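Local coordinates for protein histone-lysine N-methyltransferase, H3 lysine-9 specific SUVH4 (PDB 4QEO) that methylates histone H3 to set a mark of transcriptional repression, and binds methylated DNA, so coupling histone methylation to DNA methylation, at residues Tyr90-Met93 with Glu94-Lys97; Gly151-Ala154 with Leu155-Cys158; Val317-Asn320 with Asp321-Ile325. All coordinates share one frame; numbering follows the deposited sequence.

Contacts 1 and 2 are neighbours within the SRA domain, whereas contact 3 lies in the pre-SET region. The first two have centres about 12 Å apart and touch through Tyr-90, whose ring and CB pack against Gly-151 and Ala-154: strand 88-91, which leads into contact 1, lies against helix 151-161, which holds contact 2. Along the chain contact 1 closes before contact 2 opens, and contact 3, the hairpin of strands 316-317 and 323-324, follows later, its centre about 41 Å from that of contact 1 and 42 Å from that of contact 2. Contacts 1 and 2 thus belong to the domain that binds methylated DNA, and contact 3 to the pre-SET region, required with the post-SET domain for methyltransferase activity.

Contact 1 (Tyr90-Met93 with Glu94-Lys97); sequences YMSM and EYEK. With nucleotides of chain C.
The ring of Tyr-95 takes Met-91 CG over one face, in a CH-pi contact 4.0 Å from the ring centroid, and has Ser-92 O at its edge, near the ring plane. The Met-91 and Tyr-95 side chains cross at about a right angle; with CG beside its own backbone N (chi1 -69°) and the chain extended beyond, Met-91 carries SD on to an oblique Met-aromatic approach, 4.7 Å from the Tyr-95 ring centroid. The ring of Tyr-90 looks to the DNA instead, with OP1 of DC12 of chain C at its edge.

Between the two tyrosines the strand gives way to a 3-10 turn. Tyr-95 N donates to Ser-92 O at 3.0 Å, from above the carbonyl plane, and Glu-96 N reaches Met-93 O. Ser-92 OG is turned to the 3-10 backbone and accepts a longer bond from Glu-94 N, at 3.3 Å, while Ser-92 CB packs by the phosphate, 3.4 Å from OP2 of DC12 of chain C.

Outside the turn, Glu-94 forms a salt bridge with Arg-54, and Tyr-95 OH is hydrogen-bonded to Lys-55 N. The chain leaves strand 88-91 after Met-91, which pairs with Leu-106 of antiparallel strand 106-112, and Tyr-90 packs against Arg-150 just ahead of helix 151-161.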
loop_
_atom_site.group_PDB
_atom_site.type_symbol
_atom_site.label_atom_id
_atom_site.label_comp_id
_atom_site.label_asym_id
_atom_site.label_seq_id
_atom_site.Cartn_x
_atom_site.Cartn_y
_atom_site.Cartn_z
ATOM N N TYR A 90 -19.009 -15.531 10.775
ATOM C CA TYR A 90 -19.073 -16.534 11.840
ATOM C C TYR A 90 -18.782 -17.954 11.386
ATOM O O TYR A 90 -18.894 -18.281 10.207
ATOM C CB TYR A 90 -20.428 -16.485 12.540
ATOM C CG TYR A 90 -21.639 -16.815 11.676
ATOM C CD1 TYR A 90 -22.110 -18.113 11.590
ATOM C CD2 TYR A 90 -22.320 -15.821 10.969
ATOM C CE1 TYR A 90 -23.220 -18.429 10.841
ATOM C CE2 TYR A 90 -23.445 -16.127 10.199
ATOM C CZ TYR A 90 -23.883 -17.439 10.150
ATOM O OH TYR A 90 -24.984 -17.787 9.419
ATOM N N MET A 91 -18.364 -18.781 12.333
ATOM C CA MET A 91 -18.193 -20.206 12.105
ATOM C C MET A 91 -19.568 -20.812 12.090
ATOM O O MET A 91 -20.313 -20.680 13.069
ATOM C CB MET A 91 -17.385 -20.847 13.240
ATOM C CG MET A 91 -15.920 -20.439 13.286
ATOM S SD MET A 91 -15.174 -21.140 14.775
ATOM C CE MET A 91 -13.464 -20.830 14.384
ATOM N N SER A 92 -19.896 -21.467 10.980
ATOM C CA SER A 92 -21.166 -22.171 10.826
ATOM C C SER A 92 -21.094 -23.525 11.518
ATOM O O SER A 92 -20.062 -23.876 12.097
ATOM C CB SER A 92 -21.442 -22.397 9.342
ATOM O OG SER A 92 -20.527 -23.356 8.820
ATOM N N MET A 93 -22.172 -24.303 11.421
ATOM C CA MET A 93 -22.220 -25.636 12.040
ATOM C C MET A 93 -21.158 -26.596 11.490
ATOM O O MET A 93 -20.909 -27.636 12.083
ATOM C CB MET A 93 -23.608 -26.283 11.888
ATOM C CG MET A 93 -24.768 -25.441 12.378
ATOM S SD MET A 93 -24.575 -24.906 14.090
ATOM C CE MET A 93 -24.576 -26.471 14.975
ATOM N N GLU A 94 -20.534 -26.256 10.368
ATOM C CA GLU A 94 -19.472 -27.103 9.820
ATOM C C GLU A 94 -18.293 -27.216 10.798
ATOM O O GLU A 94 -17.522 -28.181 10.775
ATOM C CB GLU A 94 -18.995 -26.551 8.476
ATOM C CG GLU A 94 -17.986 -27.433 7.764
ATOM C CD GLU A 94 -16.878 -26.633 7.114
ATOM O OE1 GLU A 94 -17.161 -25.879 6.158
ATOM O OE2 GLU A 94 -15.721 -26.752 7.571
ATOM N N TYR A 95 -18.174 -26.225 11.674
ATOM C CA TYR A 95 -17.066 -26.159 12.616
ATOM C C TYR A 95 -17.388 -26.853 13.925
ATOM O O TYR A 95 -16.594 -26.851 14.866
ATOM C CB TYR A 95 -16.725 -24.703 12.889
ATOM C CG TYR A 95 -15.991 -24.033 11.760
ATOM C CD1 TYR A 95 -16.674 -23.488 10.676
ATOM C CD2 TYR A 95 -14.608 -23.944 11.778
ATOM C CE1 TYR A 95 -15.976 -22.867 9.639
ATOM C CE2 TYR A 95 -13.924 -23.339 10.772
ATOM C CZ TYR A 95 -14.602 -22.794 9.706
ATOM O OH TYR A 95 -13.886 -22.192 8.696
ATOM N N GLU A 96 -18.563 -27.452 13.973
ATOM C CA GLU A 96 -19.104 -27.974 15.221
ATOM C C GLU A 96 -18.210 -29.019 15.881
ATOM O O GLU A 96 -17.961 -28.967 17.091
ATOM C CB GLU A 96 -20.515 -28.494 14.959
ATOM C CG GLU A 96 -20.864 -29.840 15.502
ATOM C CD GLU A 96 -22.293 -30.195 15.140
ATOM O OE1 GLU A 96 -22.561 -30.374 13.931
ATOM O OE2 GLU A 96 -23.144 -30.258 16.057
ATOM N N LYS A 97 -17.691 -29.935 15.071
ATOM C CA LYS A 97 -16.864 -31.024 15.568
ATOM C C LYS A 97 -15.500 -30.527 16.028
ATOM O O LYS A 97 -14.943 -31.027 16.999
ATOM C CB LYS A 97 -16.703 -32.095 14.484
ATOM C CG LYS A 97 -17.842 -33.105 14.428
ATOM C CD LYS A 97 -17.789 -34.040 15.628
ATOM C CE LYS A 97 -18.561 -35.331 15.375
ATOM N NZ LYS A 97 -18.287 -36.366 16.417
ATOM P P DA C 11 -20.650 -19.620 5.589
ATOM O OP1 DA C 11 -20.803 -18.341 4.953
ATOM O OP2 DA C 11 -19.501 -19.909 6.405
ATOM O "O5'" DA C 11 -22.027 -19.952 6.295
ATOM C "C5'" DA C 11 -23.094 -19.019 6.291
ATOM C "C4'" DA C 11 -24.421 -19.728 6.414
ATOM O "O4'" DA C 11 -24.909 -20.048 5.103
ATOM C "C3'" DA C 11 -24.387 -21.042 7.186
ATOM O "O3'" DA C 11 -25.538 -21.104 8.018
ATOM C "C2'" DA C 11 -24.448 -22.094 6.100
ATOM C "C1'" DA C 11 -25.275 -21.405 5.039
ATOM N N9 DA C 11 -25.048 -21.857 3.673
ATOM C C8 DA C 11 -24.026 -22.633 3.196
ATOM N N7 DA C 11 -24.091 -22.858 1.909
ATOM C C5 DA C 11 -25.238 -22.190 1.512
ATOM C C6 DA C 11 -25.863 -22.046 0.266
ATOM N N6 DA C 11 -25.402 -22.587 -0.858
ATOM N N1 DA C 11 -27.000 -21.328 0.214
ATOM C C2 DA C 11 -27.465 -20.787 1.341
ATOM N N3 DA C 11 -26.970 -20.852 2.572
ATOM C C4 DA C 11 -25.839 -21.573 2.588
ATOM P P DC C 12 -25.609 -22.091 9.209
ATOM O OP1 DC C 12 -25.648 -21.225 10.343
ATOM O OP2 DC C 12 -24.714 -23.222 9.171
ATOM O "O5'" DC C 12 -27.063 -22.619 8.916
ATOM C "C5'" DC C 12 -28.033 -21.716 8.417
ATOM C "C4'" DC C 12 -28.931 -22.471 7.472
ATOM O "O4'" DC C 12 -28.243 -22.702 6.225
ATOM C "C3'" DC C 12 -29.339 -23.854 7.988
ATOM O "O3'" DC C 12 -30.752 -23.967 7.864
ATOM C "C2'" DC C 12 -28.682 -24.808 7.010
ATOM C "C1'" DC C 12 -28.674 -23.951 5.773
ATOM N N1 DC C 12 -27.797 -24.393 4.690
ATOM C C2 DC C 12 -28.210 -24.200 3.374
ATOM O O2 DC C 12 -29.267 -23.596 3.162
ATOM N N3 DC C 12 -27.442 -24.659 2.367
ATOM C C4 DC C 12 -26.314 -25.313 2.636
ATOM N N4 DC C 12 -25.582 -25.739 1.610
ATOM C C5 DC C 12 -25.874 -25.534 3.970
ATOM C C6 DC C 12 -26.653 -25.086 4.958
#

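Contact 2 (Gly151-Ala154 with Leu155-Cys158); sequences GNLA and LKHC
Leu-153 and His-157, one helical turn apart, make the close side-chain contact here: Leu-153 CD1 approaches His-157 NE2 to 3.5 Å, and Leu-153 CG lies 3.6 Å from His-157 CE1. The leucine holds CG anti to its nitrogen (chi1 178°), which carries its branch forward along the helix to the imidazole. One face of that imidazole receives Leu-153 O, 3.5 Å above the ring plane and offset toward the rim. This oxygen is already the acceptor for His-157 N, at 2.9 Å, so a single carbonyl meets both the backbone and the ring of the same residue. His-157 ND1 is hydrogen-bonded to Pro-105 O, which helps to fix the rotation of the ring.

The buried side is formed by Ala-154, Leu-155 and Cys-158, which all rest on Ala-107 of strand 106-112; Leu-155 CG also sits 3.4 Å from Gly-151 O. Asn-152 is buried too, its amide satisfied by Gln-131 N and Leu-147 O.

Against this buried side stand Leu-153 and Lys-156, both partly exposed, which mark the side toward solvent and meet more loosely. Lys-156 CD passes Leu-153 CD1 at 3.9 Å, after which the chain bends at its last torsion (chi4 70°) and its amine forms a salt bridge with Glu-160, further along the helix.

Four successive bonds from residue i+4 to residue i, beginning with Leu-155 N to Gly-151 O, define a regular alpha-helix. It is the first part of helix 151-161, packed against the curved mixed sheet of the SRA domain.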
loop_
_atom_site.group_PDB
_atom_site.type_symbol
_atom_site.label_atom_id
_atom_site.label_comp_id
_atom_site.label_asym_id
_atom_site.label_seq_id
_atom_site.Cartn_x
_atom_site.Cartn_y
_atom_site.Cartn_z
ATOM N N GLY A 151 -25.865 -14.650 12.239
ATOM C CA GLY A 151 -24.897 -13.837 12.940
ATOM C C GLY A 151 -25.343 -13.405 14.326
ATOM O O GLY A 151 -24.546 -13.241 15.180
ATOM N N ASN A 152 -26.622 -13.156 14.476
ATOM C CA ASN A 152 -27.204 -12.840 15.740
ATOM C C ASN A 152 -27.102 -13.982 16.751
ATOM O O ASN A 152 -26.698 -13.766 17.846
ATOM C CB ASN A 152 -28.638 -12.382 15.547
ATOM C CG ASN A 152 -28.766 -11.207 14.586
ATOM O OD1 ASN A 152 -27.826 -10.531 14.287
ATOM N ND2 ASN A 152 -29.953 -10.987 14.116
ATOM N N LEU A 153 -27.395 -15.199 16.327
ATOM C CA LEU A 153 -27.194 -16.392 17.139
ATOM C C LEU A 153 -25.689 -16.585 17.447
ATOM O O LEU A 153 -25.306 -16.933 18.574
ATOM C CB LEU A 153 -27.791 -17.617 16.425
ATOM C CG LEU A 153 -27.617 -18.961 17.139
ATOM C CD1 LEU A 153 -28.286 -18.954 18.542
ATOM C CD2 LEU A 153 -28.152 -20.100 16.256
ATOM N N ALA A 154 -24.849 -16.321 16.447
ATOM C CA ALA A 154 -23.400 -16.482 16.574
ATOM C C ALA A 154 -22.813 -15.545 17.636
ATOM O O ALA A 154 -21.993 -15.963 18.492
ATOM C CB ALA A 154 -22.714 -16.260 15.194
ATOM N N LEU A 155 -23.233 -14.282 17.589
ATOM C CA LEU A 155 -22.828 -13.296 18.613
ATOM C C LEU A 155 -23.378 -13.670 19.984
ATOM O O LEU A 155 -22.712 -13.482 21.015
ATOM C CB LEU A 155 -23.298 -11.893 18.225
ATOM C CG LEU A 155 -22.512 -11.251 17.059
ATOM C CD1 LEU A 155 -23.213 -9.978 16.590
ATOM C CD2 LEU A 155 -21.094 -10.946 17.522
ATOM N N LYS A 156 -24.601 -14.198 20.010
ATOM C CA LYS A 156 -25.152 -14.675 21.293
ATOM C C LYS A 156 -24.267 -15.764 21.902
ATOM O O LYS A 156 -23.987 -15.768 23.109
ATOM C CB LYS A 156 -26.601 -15.168 21.103
ATOM C CG LYS A 156 -27.073 -16.269 22.075
ATOM C CD LYS A 156 -28.540 -16.682 21.718
ATOM C CE LYS A 156 -28.992 -18.004 22.379
ATOM N NZ LYS A 156 -29.160 -17.860 23.846
ATOM N N HIS A 157 -23.806 -16.690 21.066
ATOM C CA HIS A 157 -22.959 -17.763 21.584
ATOM C C HIS A 157 -21.604 -17.207 22.048
ATOM O O HIS A 157 -21.029 -17.697 23.024
ATOM C CB HIS A 157 -22.778 -18.885 20.546
ATOM C CG HIS A 157 -24.026 -19.701 20.325
ATOM N ND1 HIS A 157 -24.297 -20.348 19.139
ATOM C CD2 HIS A 157 -25.085 -19.948 21.138
ATOM C CE1 HIS A 157 -25.455 -20.987 19.239
ATOM N NE2 HIS A 157 -25.958 -20.747 20.439
ATOM N N CYS A 158 -21.101 -16.196 21.346
ATOM C CA CYS A 158 -19.872 -15.541 21.792
ATOM C C CYS A 158 -20.012 -15.000 23.207
ATOM O O CYS A 158 -19.120 -15.201 24.058
ATOM C CB CYS A 158 -19.484 -14.397 20.848
ATOM S SG CYS A 158 -18.836 -14.924 19.261
#

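Contact 3 (Val317-Asn320 with Asp321-Ile325); sequences VDLN and DGRLI
Asn-320 and Asp-321 both adopt left-handed backbone conformations, the mark of the type I' turn that runs from Leu-319 to Gly-322. The turn is closed by Gly-322 N bonding to Leu-319 O at 2.8 Å, from well above the carbonyl plane. Gly-322 itself has a backbone conformation in which a CB would jam against the preceding carbonyl oxygen; its CA instead makes a CA-H...O contact of 3.3 Å with Val-317 O. Flanking the turn, Val-317 and Arg-323 form an antiparallel hydrogen-bonded pair, with Val-317 N to Arg-323 O at 3.0 Å and the return bond from Arg-323 N to Val-317 O.

On the side-chain level, Arg-323 runs alongside Asn-320, both pointing the same way, with amide and guanidinium planes only 13° apart. Its bend at chi3 (70°) brings NH1 to Asn-320 OD1 at 2.8 Å, nearly end-on to the C=O bond. Leu-319 CD2 lies 3.5 Å from the same NH1, obliquely to the guanidinium. Arg-323 NE is bonded to Ala-377 O. A methionine in place of Arg-323 would probably leave Asn-320 OD1 and Ala-377 O without these donors and the asparagine amide freer to turn.

The turn is also tied outward, Asp-321 OD2 being hydrogen-bonded to Tyr-177 OH and Asp-321 O to Arg-354. Gly-322 O, by contrast, is buried without a partner in the model. With neutral oxygens among its acceptors, the guanidinium is held by hydrogen bonds that link this pre-SET hairpin to the chain around Ala-377, and its positive charge would probably polarise the carbonyls of Asn-320 and Ala-377.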
loop_
_atom_site.group_PDB
_atom_site.type_symbol
_atom_site.label_atom_id
_atom_site.label_comp_id
_atom_site.label_asym_id
_atom_site.label_seq_id
_atom_site.Cartn_x
_atom_site.Cartn_y
_atom_site.Cartn_z
ATOM N N VAL A 317 -2.621 0.573 -15.833
ATOM C CA VAL A 317 -4.061 0.682 -15.941
ATOM C C VAL A 317 -4.453 2.119 -15.615
ATOM O O VAL A 317 -3.782 2.801 -14.837
ATOM C CB VAL A 317 -4.794 -0.332 -15.013
ATOM C CG1 VAL A 317 -4.660 0.057 -13.552
ATOM C CG2 VAL A 317 -6.252 -0.459 -15.411
ATOM N N ASP A 318 -5.532 2.583 -16.233
ATOM C CA ASP A 318 -5.972 3.962 -16.088
ATOM C C ASP A 318 -6.841 4.113 -14.859
ATOM O O ASP A 318 -8.061 4.243 -14.964
ATOM C CB ASP A 318 -6.765 4.397 -17.324
ATOM C CG ASP A 318 -7.115 5.872 -17.298
ATOM O OD1 ASP A 318 -6.527 6.600 -16.473
ATOM O OD2 ASP A 318 -7.966 6.306 -18.103
ATOM N N LEU A 319 -6.210 4.102 -13.694
ATOM C CA LEU A 319 -6.940 4.159 -12.443
ATOM C C LEU A 319 -6.142 5.033 -11.497
ATOM O O LEU A 319 -4.919 4.885 -11.396
ATOM C CB LEU A 319 -7.100 2.749 -11.873
ATOM C CG LEU A 319 -7.751 2.598 -10.496
ATOM C CD1 LEU A 319 -9.214 3.031 -10.545
ATOM C CD2 LEU A 319 -7.619 1.165 -9.988
ATOM N N ASN A 320 -6.821 5.947 -10.813
ATOM C CA ASN A 320 -6.145 6.836 -9.877
ATOM C C ASN A 320 -4.963 7.528 -10.563
ATOM O O ASN A 320 -3.871 7.606 -10.000
ATOM C CB ASN A 320 -5.644 6.060 -8.640
ATOM C CG ASN A 320 -6.737 5.245 -7.954
ATOM O OD1 ASN A 320 -6.476 4.158 -7.425
ATOM N ND2 ASN A 320 -7.956 5.772 -7.941
ATOM N N ASP A 321 -5.180 7.983 -11.794
ATOM C CA ASP A 321 -4.154 8.670 -12.582
ATOM C C ASP A 321 -3.008 7.770 -13.030
ATOM O O ASP A 321 -1.948 8.258 -13.424
ATOM C CB ASP A 321 -3.612 9.904 -11.852
ATOM C CG ASP A 321 -4.654 10.982 -11.695
ATOM O OD1 ASP A 321 -5.357 11.270 -12.689
ATOM O OD2 ASP A 321 -4.782 11.526 -10.577
ATOM N N GLY A 322 -3.224 6.456 -12.972
ATOM C CA GLY A 322 -2.288 5.508 -13.554
ATOM C C GLY A 322 -1.578 4.661 -12.513
ATOM O O GLY A 322 -0.917 5.190 -11.624
ATOM N N ARG A 323 -1.709 3.344 -12.632
ATOM C CA ARG A 323 -1.099 2.418 -11.684
ATOM C C ARG A 323 -0.431 1.264 -12.427
ATOM O O ARG A 323 -0.999 0.697 -13.364
ATOM C CB ARG A 323 -2.139 1.901 -10.672
ATOM C CG ARG A 323 -2.496 2.925 -9.582
ATOM C CD ARG A 323 -3.772 2.555 -8.794
ATOM N NE ARG A 323 -3.581 1.388 -7.936
ATOM C CZ ARG A 323 -4.510 0.895 -7.114
ATOM N NH1 ARG A 323 -5.706 1.469 -7.027
ATOM N NH2 ARG A 323 -4.239 -0.171 -6.364
ATOM N N LEU A 324 0.795 0.951 -12.032
ATOM C CA LEU A 324 1.515 -0.167 -12.624
ATOM C C LEU A 324 0.853 -1.440 -12.151
ATOM O O LEU A 324 0.640 -1.623 -10.949
ATOM C CB LEU A 324 2.977 -0.151 -12.189
ATOM C CG LEU A 324 3.871 -1.257 -12.743
ATOM C CD1 LEU A 324 4.003 -1.124 -14.272
ATOM C CD2 LEU A 324 5.230 -1.173 -12.075
ATOM N N ILE A 325 0.517 -2.319 -13.082
ATOM C CA ILE A 325 -0.178 -3.550 -12.728
ATOM C C ILE A 325 0.731 -4.510 -11.961
ATOM O O ILE A 325 0.322 -5.092 -10.959
ATOM C CB ILE A 325 -0.793 -4.229 -13.975
ATOM C CG1 ILE A 325 -1.918 -3.356 -14.542
ATOM C CG2 ILE A 325 -1.327 -5.613 -13.636
ATOM C CD1 ILE A 325 -2.342 -3.715 -15.935
#